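Local coordinates for putative transcriptional regulator, sugar-binding family (Arthrobacter aurescens, PDB 3NZE), which probably acts as a sugar-responsive transcriptional regulator of the SorC family, the part in the crystal being its putative sugar-binding domain, at residues Ser14-Arg17 against Gly21-Val24; Asn237-Ala242 against Leu251-Ala256. All coordinates share one frame; numbering follows the deposited sequence.

Contact 1: Ser14-Arg17 against Gly21-Val24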
ATOM      1  N   SER A  14     -17.239  -6.233  12.404  1.00 20.11           N
ATOM      2  CA  SER A  14     -18.067  -7.361  12.025  1.00 18.25           C
ATOM      3  C   SER A  14     -18.698  -7.143  10.660  1.00 21.19           C
ATOM      4  O   SER A  14     -18.701  -8.041   9.808  1.00 21.04           O
ATOM      5  CB  SER A  14     -19.164  -7.594  13.061  1.00 22.54           C
ATOM      6  OG  SER A  14     -19.929  -8.724  12.700  1.00 27.28           O
ATOM      7  N   GLN A  15     -19.237  -5.945  10.444  1.00 19.73           N
ATOM      8  CA  GLN A  15     -19.884  -5.647   9.177  1.00 20.36           C
ATOM      9  C   GLN A  15     -18.917  -5.734   8.008  1.00 21.70           C
ATOM     10  O   GLN A  15     -19.243  -6.306   6.974  1.00 20.75           O
ATOM     11  CB  GLN A  15     -20.595  -4.290   9.236  1.00 22.87           C
ATOM     12  CG  GLN A  15     -21.732  -4.289  10.254  1.00 25.78           C
ATOM     13  CD  GLN A  15     -22.210  -2.901  10.637  1.00 30.55           C
ATOM     14  OE1 GLN A  15     -22.253  -1.991   9.811  1.00 32.95           O
ATOM     15  NE2 GLN A  15     -22.586  -2.737  11.903  1.00 35.40           N
ATOM     16  N   ILE A  16     -17.725  -5.155   8.166  1.00 20.08           N
ATOM     17  CA  ILE A  16     -16.724  -5.196   7.107  1.00 17.84           C
ATOM     18  C   ILE A  16     -16.219  -6.619   6.865  1.00 18.69           C
ATOM     19  O   ILE A  16     -16.057  -7.038   5.716  1.00 19.06           O
ATOM     20  CB  ILE A  16     -15.559  -4.239   7.428  1.00 19.40           C
ATOM     21  CG1 ILE A  16     -16.069  -2.795   7.403  1.00 20.66           C
ATOM     22  CG2 ILE A  16     -14.402  -4.445   6.461  1.00 19.99           C
ATOM     23  CD1 ILE A  16     -15.110  -1.778   8.027  1.00 19.85           C
ATOM     24  N   ARG A  17     -15.971  -7.364   7.939  1.00 18.23           N
ATOM     25  CA  ARG A  17     -15.561  -8.768   7.813  1.00 21.12           C
ATOM     26  C   ARG A  17     -16.556  -9.542   6.955  1.00 18.43           C
ATOM     27  O   ARG A  17     -16.186 -10.279   6.034  1.00 20.86           O
ATOM     28  CB  ARG A  17     -15.503  -9.441   9.188  1.00 29.23           C
ATOM     29  CG  ARG A  17     -14.120  -9.611   9.768  1.00 31.56           C
ATOM     30  CD  ARG A  17     -14.114 -10.713  10.815  1.00 23.41           C
ATOM     31  NE  ARG A  17     -15.135 -10.521  11.840  1.00 23.33           N
ATOM     32  CZ  ARG A  17     -14.990  -9.745  12.915  1.00 24.80           C
ATOM     33  NH1 ARG A  17     -15.971  -9.641  13.801  1.00 23.45           N
ATOM     34  NH2 ARG A  17     -13.867  -9.069  13.107  1.00 22.39           N
ATOM     35  N   GLY A  21     -15.021  -9.841   3.458  1.00 21.77           N
ATOM     36  CA  GLY A  21     -14.235 -11.054   3.599  1.00 21.48           C
ATOM     37  C   GLY A  21     -12.757 -10.815   3.869  1.00 20.36           C
ATOM     38  O   GLY A  21     -11.895 -11.527   3.344  1.00 23.57           O
ATOM     39  N   VAL A  22     -12.465  -9.804   4.678  1.00 15.83           N
ATOM     40  CA  VAL A  22     -11.110  -9.561   5.163  1.00 14.09           C
ATOM     41  C   VAL A  22     -11.152  -9.455   6.677  1.00 14.80           C
ATOM     42  O   VAL A  22     -12.189  -9.123   7.250  1.00 17.37           O
ATOM     43  CB  VAL A  22     -10.511  -8.255   4.620  1.00 21.19           C
ATOM     44  CG1 VAL A  22     -10.295  -8.358   3.129  1.00 25.00           C
ATOM     45  CG2 VAL A  22     -11.406  -7.066   4.981  1.00 17.46           C
ATOM     46  N   ASP A  23     -10.032  -9.752   7.333  1.00 16.30           N
ATOM     47  CA  ASP A  23      -9.927  -9.463   8.750  1.00 17.98           C
ATOM     48  C   ASP A  23      -9.713  -7.962   8.872  1.00 23.20           C
ATOM     49  O   ASP A  23      -9.106  -7.344   7.992  1.00 21.54           O
ATOM     50  CB  ASP A  23      -8.818 -10.293   9.408  1.00 17.81           C
ATOM     51  CG  ASP A  23      -9.259 -11.738   9.667  1.00 27.72           C
ATOM     52  OD1 ASP A  23     -10.039 -11.945  10.616  1.00 30.67           O
ATOM     53  OD2 ASP A  23      -8.847 -12.655   8.928  1.00 28.23           O
ATOM     54  N   VAL A  24     -10.246  -7.364   9.929  1.00 15.88           N
ATOM     55  CA  VAL A  24     -10.245  -5.906  10.019  1.00 16.95           C
ATOM     56  C   VAL A  24     -10.110  -5.370  11.433  1.00 16.26           C
ATOM     57  O   VAL A  24     -10.637  -5.951  12.389  1.00 18.70           O
ATOM     58  CB  VAL A  24     -11.524  -5.327   9.359  1.00 17.76           C
ATOM     59  CG1 VAL A  24     -12.752  -5.921   9.991  1.00 25.37           C
ATOM     60  CG2 VAL A  24     -11.552  -3.795   9.440  1.00 18.95           C
TER
HETATM   61  O   HOH W   1     -11.244  -9.358  11.936  1.00 21.74           O

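Contact 2: Asn237-Ala242 against Leu251-Ala256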
ATOM      1  N   ASN A 237     -13.074   5.488  -2.318  1.00 29.67           N
ATOM      2  CA  ASN A 237     -13.175   4.926  -3.664  1.00 31.14           C
ATOM      3  C   ASN A 237     -12.035   3.968  -3.983  1.00 20.89           C
ATOM      4  O   ASN A 237     -12.248   2.902  -4.570  1.00 22.93           O
ATOM      5  CB  ASN A 237     -13.252   6.034  -4.715  1.00 42.79           C
ATOM      6  CG  ASN A 237     -14.653   6.581  -4.873  1.00 59.09           C
ATOM      7  OD1 ASN A 237     -15.635   5.860  -4.678  1.00 64.11           O
ATOM      8  ND2 ASN A 237     -14.757   7.858  -5.230  1.00 63.34           N
ATOM      9  N   GLY A 238     -10.829   4.353  -3.579  1.00 18.83           N
ATOM     10  CA  GLY A 238      -9.648   3.542  -3.793  1.00 21.21           C
ATOM     11  C   GLY A 238      -9.737   2.247  -3.007  1.00 19.96           C
ATOM     12  O   GLY A 238      -9.431   1.169  -3.517  1.00 20.51           O
ATOM     13  N   LEU A 239     -10.146   2.351  -1.745  1.00 20.13           N
ATOM     14  CA  LEU A 239     -10.247   1.163  -0.912  1.00 19.58           C
ATOM     15  C   LEU A 239     -11.272   0.192  -1.471  1.00 19.16           C
ATOM     16  O   LEU A 239     -11.045  -1.015  -1.478  1.00 19.37           O
ATOM     17  CB  LEU A 239     -10.612   1.529   0.530  1.00 20.82           C
ATOM     18  CG  LEU A 239     -10.778   0.328   1.465  1.00 25.18           C
ATOM     19  CD1 LEU A 239      -9.506  -0.492   1.546  1.00 23.57           C
ATOM     20  CD2 LEU A 239     -11.203   0.790   2.849  1.00 23.77           C
ATOM     21  N   GLN A 240     -12.411   0.716  -1.911  1.00 18.84           N
ATOM     22  CA  GLN A 240     -13.453  -0.142  -2.473  1.00 21.00           C
ATOM     23  C   GLN A 240     -12.921  -0.978  -3.629  1.00 21.63           C
ATOM     24  O   GLN A 240     -13.208  -2.180  -3.729  1.00 21.86           O
ATOM     25  CB  GLN A 240     -14.651   0.685  -2.942  1.00 25.93           C
ATOM     26  CG  GLN A 240     -15.613   1.066  -1.833  1.00 36.42           C
ATOM     27  CD  GLN A 240     -16.788   1.884  -2.342  1.00 49.52           C
ATOM     28  OE1 GLN A 240     -16.615   2.986  -2.868  1.00 52.66           O
ATOM     29  NE2 GLN A 240     -17.991   1.346  -2.191  1.00 55.80           N
ATOM     30  N   GLY A 241     -12.164  -0.327  -4.507  1.00 19.43           N
ATOM     31  CA  GLY A 241     -11.559  -0.995  -5.642  1.00 21.72           C
ATOM     32  C   GLY A 241     -10.538  -2.035  -5.216  1.00 21.24           C
ATOM     33  O   GLY A 241     -10.476  -3.122  -5.801  1.00 21.18           O
ATOM     34  N   ALA A 242      -9.724  -1.709  -4.215  1.00 17.35           N
ATOM     35  CA  ALA A 242      -8.702  -2.654  -3.766  1.00 14.83           C
ATOM     36  C   ALA A 242      -9.344  -3.891  -3.176  1.00 18.28           C
ATOM     37  O   ALA A 242      -8.855  -5.000  -3.357  1.00 18.69           O
ATOM     38  CB  ALA A 242      -7.784  -2.018  -2.745  1.00 17.89           C
ATOM     39  N   LEU A 251      -7.083  -5.643   7.104  1.00 14.13           N
ATOM     40  CA  LEU A 251      -7.314  -4.230   6.831  1.00 15.81           C
ATOM     41  C   LEU A 251      -7.319  -3.442   8.128  1.00 15.26           C
ATOM     42  O   LEU A 251      -7.954  -3.852   9.101  1.00 18.06           O
ATOM     43  CB  LEU A 251      -8.664  -4.083   6.122  1.00 14.23           C
ATOM     44  CG  LEU A 251      -9.225  -2.682   5.888  1.00 17.44           C
ATOM     45  CD1 LEU A 251      -8.350  -1.936   4.874  1.00 16.03           C
ATOM     46  CD2 LEU A 251     -10.662  -2.767   5.393  1.00 16.23           C
ATOM     47  N   ILE A 252      -6.600  -2.320   8.153  1.00 13.39           N
ATOM     48  CA  ILE A 252      -6.649  -1.396   9.282  1.00 17.20           C
ATOM     49  C   ILE A 252      -7.081  -0.032   8.757  1.00 16.24           C
ATOM     50  O   ILE A 252      -6.482   0.484   7.813  1.00 16.08           O
ATOM     51  CB  ILE A 252      -5.281  -1.268   9.983  1.00 16.24           C
ATOM     52  CG1 ILE A 252      -4.790  -2.636  10.460  1.00 19.39           C
ATOM     53  CG2 ILE A 252      -5.371  -0.301  11.182  1.00 17.66           C
ATOM     54  CD1 ILE A 252      -3.861  -3.307   9.500  1.00 19.46           C
ATOM     55  N   LEU A 253      -8.138   0.539   9.334  1.00 14.99           N
ATOM     56  CA  LEU A 253      -8.647   1.819   8.848  1.00 16.70           C
ATOM     57  C   LEU A 253      -9.345   2.590   9.952  1.00 16.11           C
ATOM     58  O   LEU A 253      -9.727   2.020  10.972  1.00 18.67           O
ATOM     59  CB  LEU A 253      -9.592   1.627   7.655  1.00 15.88           C
ATOM     60  CG  LEU A 253     -11.051   1.224   7.911  1.00 14.89           C
ATOM     61  CD1 LEU A 253     -11.845   1.253   6.610  1.00 22.30           C
ATOM     62  CD2 LEU A 253     -11.178  -0.156   8.565  1.00 15.99           C
ATOM     63  N   ASP A 254      -9.504   3.899   9.752  1.00 15.88           N
ATOM     64  CA  ASP A 254     -10.103   4.733  10.782  1.00 16.83           C
ATOM     65  C   ASP A 254     -11.618   4.588  10.776  1.00 19.61           C
ATOM     66  O   ASP A 254     -12.211   4.210   9.764  1.00 19.39           O
ATOM     67  CB  ASP A 254      -9.734   6.199  10.569  1.00 21.03           C
ATOM     68  CG  ASP A 254     -10.263   6.742   9.259  1.00 26.87           C
ATOM     69  OD1 ASP A 254      -9.713   6.367   8.203  1.00 25.68           O
ATOM     70  OD2 ASP A 254     -11.237   7.537   9.293  1.00 23.81           O
ATOM     71  N   GLU A 255     -12.218   4.923  11.912  1.00 18.77           N
ATOM     72  CA  GLU A 255     -13.655   4.817  12.133  1.00 19.87           C
ATOM     73  C   GLU A 255     -14.478   5.491  11.038  1.00 25.21           C
ATOM     74  O   GLU A 255     -15.436   4.910  10.537  1.00 20.47           O
ATOM     75  CB  GLU A 255     -13.989   5.416  13.503  1.00 26.73           C
ATOM     76  CG  GLU A 255     -15.451   5.392  13.886  1.00 33.86           C
ATOM     77  CD  GLU A 255     -15.689   6.052  15.235  1.00 43.56           C
ATOM     78  OE1 GLU A 255     -14.705   6.265  15.978  1.00 43.60           O
ATOM     79  OE2 GLU A 255     -16.856   6.364  15.547  1.00 44.89           O
ATOM     80  N   ALA A 256     -14.117   6.715  10.659  1.00 21.87           N
ATOM     81  CA  ALA A 256     -14.894   7.417   9.640  1.00 20.33           C
ATOM     82  C   ALA A 256     -14.872   6.690   8.296  1.00 23.22           C
ATOM     83  O   ALA A 256     -15.909   6.562   7.637  1.00 22.35           O
ATOM     84  CB  ALA A 256     -14.418   8.852   9.483  1.00 26.69           C
TER

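Contact 1: Ser14-Arg17 against Gly21-Val24
The guanidinium group of Arg-17, reaching out beside Asp-23 and Val-24, is the flat group of this contact. Over one of its faces stands the backbone N of Ser-14, 3.8 Å above the plane and off-centre, while a water lies in the plane, at the edge beside NH2. That water accepts a hydrogen bond from Arg-17 NH2 (2.9 Å), accepts another from Val-24 N (3.0 Å) and donates one to Asp-23 OD1 (3.1 Å). Arginine and aspartate therefore meet through solvent: Arg-17 NH2 and Asp-23 OD1 are 5.4 Å apart, so any attraction between the opposite charges is probably weak and relayed by the water, and charged side chains suit this exposed position. The bend at chi3 (-53°) turns the guanidinium back over its own helix, leaving the methylenes to face the strand. CG of Arg-17 lies 3.2 Å from Val-22 O and also packs on Val-24 CG1, and Arg-17 CA sends a CH...O contact to the same carbonyl oxygen. These segments form the tight alpha-to-beta connection by which helix 9-20 runs directly into strand 23-27, an edge strand of the chain's sheet, parallel to strand 250-254. The turn is made at Gly-21, whose positive phi (62°) suits a residue lacking CB. Gly-21 N bonds to Arg-17 O at 2.9 Å, though bent (134° at the hydrogen). Away from these polar groups the contact is aliphatic. Ile-16 CG2 touches CG2 of both Val-22 and Val-24, and Ile-16 and Val-24 cross at about a right angle, their branched side chains filling the buried angle between helix and strand. Ile-16 also packs on Ala-258 of helix 255-261.

Contact 2: Asn237-Ala242 against Leu251-Ala256
Leu-239 reaches from its helix to Leu-251 and Leu-253, and its side chain carries the helical half of this contact. CB leaves the backbone toward the strand, and CG lies anti to the backbone N (chi1 178°), extending the chain away from the helix axis. Neither CB nor CG comes within 4.2 Å of the strand segment; the touching is left to the two methyls at the fork. Leu-239 CD1 meets CD1 of Leu-251 at 3.8 Å, the two side chains reaching toward each other tip to tip. Leu-239 CD2 turns to the second strand leucine and meets CD1 of Leu-253, also at 3.8 Å, but here the side chains cross at about a right angle. One forked end thus serves two residues on the same face of the strand, a task for which leucine, whose fork places two methyls well out from the backbone, is well suited. The long reach on both sides matters because the backbones are far apart: the nearest CA atoms, those of Leu-239 and Leu-251, are separated by 9.9 Å. All three leucines are buried, and the 106 Å² that the segments bury between them comes from this small aliphatic cluster. Helix 236-244 is the crossover helix of a beta-alpha-beta unit, packing over the parallel strands 225-230 and 250-254 that it connects. Leu-239 also touches Val-230 of the first strand, and Leu-261 of helix 255-261 packs against both Leu-239 and Leu-253. On the opposite face of the sheet, Ile-252 lies against Val-42 and Gln-45 of helix 35-50.

How the contacts relate
Contacts 1 and 2 follow one another along the chain and meet in the sheet, where strands 23-27 and 250-254 are parallel neighbours; their centres are about 11 Å apart. Asp-23 O and Leu-251 N, 2.8 Å apart, form a probable backbone hydrogen bond that joins them. Apolar packing continues across the join: Val-24 CG2 lies 3.8 Å from Leu-253 CD2, and Val-22 CG2 is 4.2 Å from Leu-251 CB. Helix 255-261, which starts in the second segment of contact 2, runs on to pack against the helix of contact 1. Both contacts lie away from Thr-96 and Glu-118, residues of calcium sites that carry no ion on this chain, and are packing within the fold.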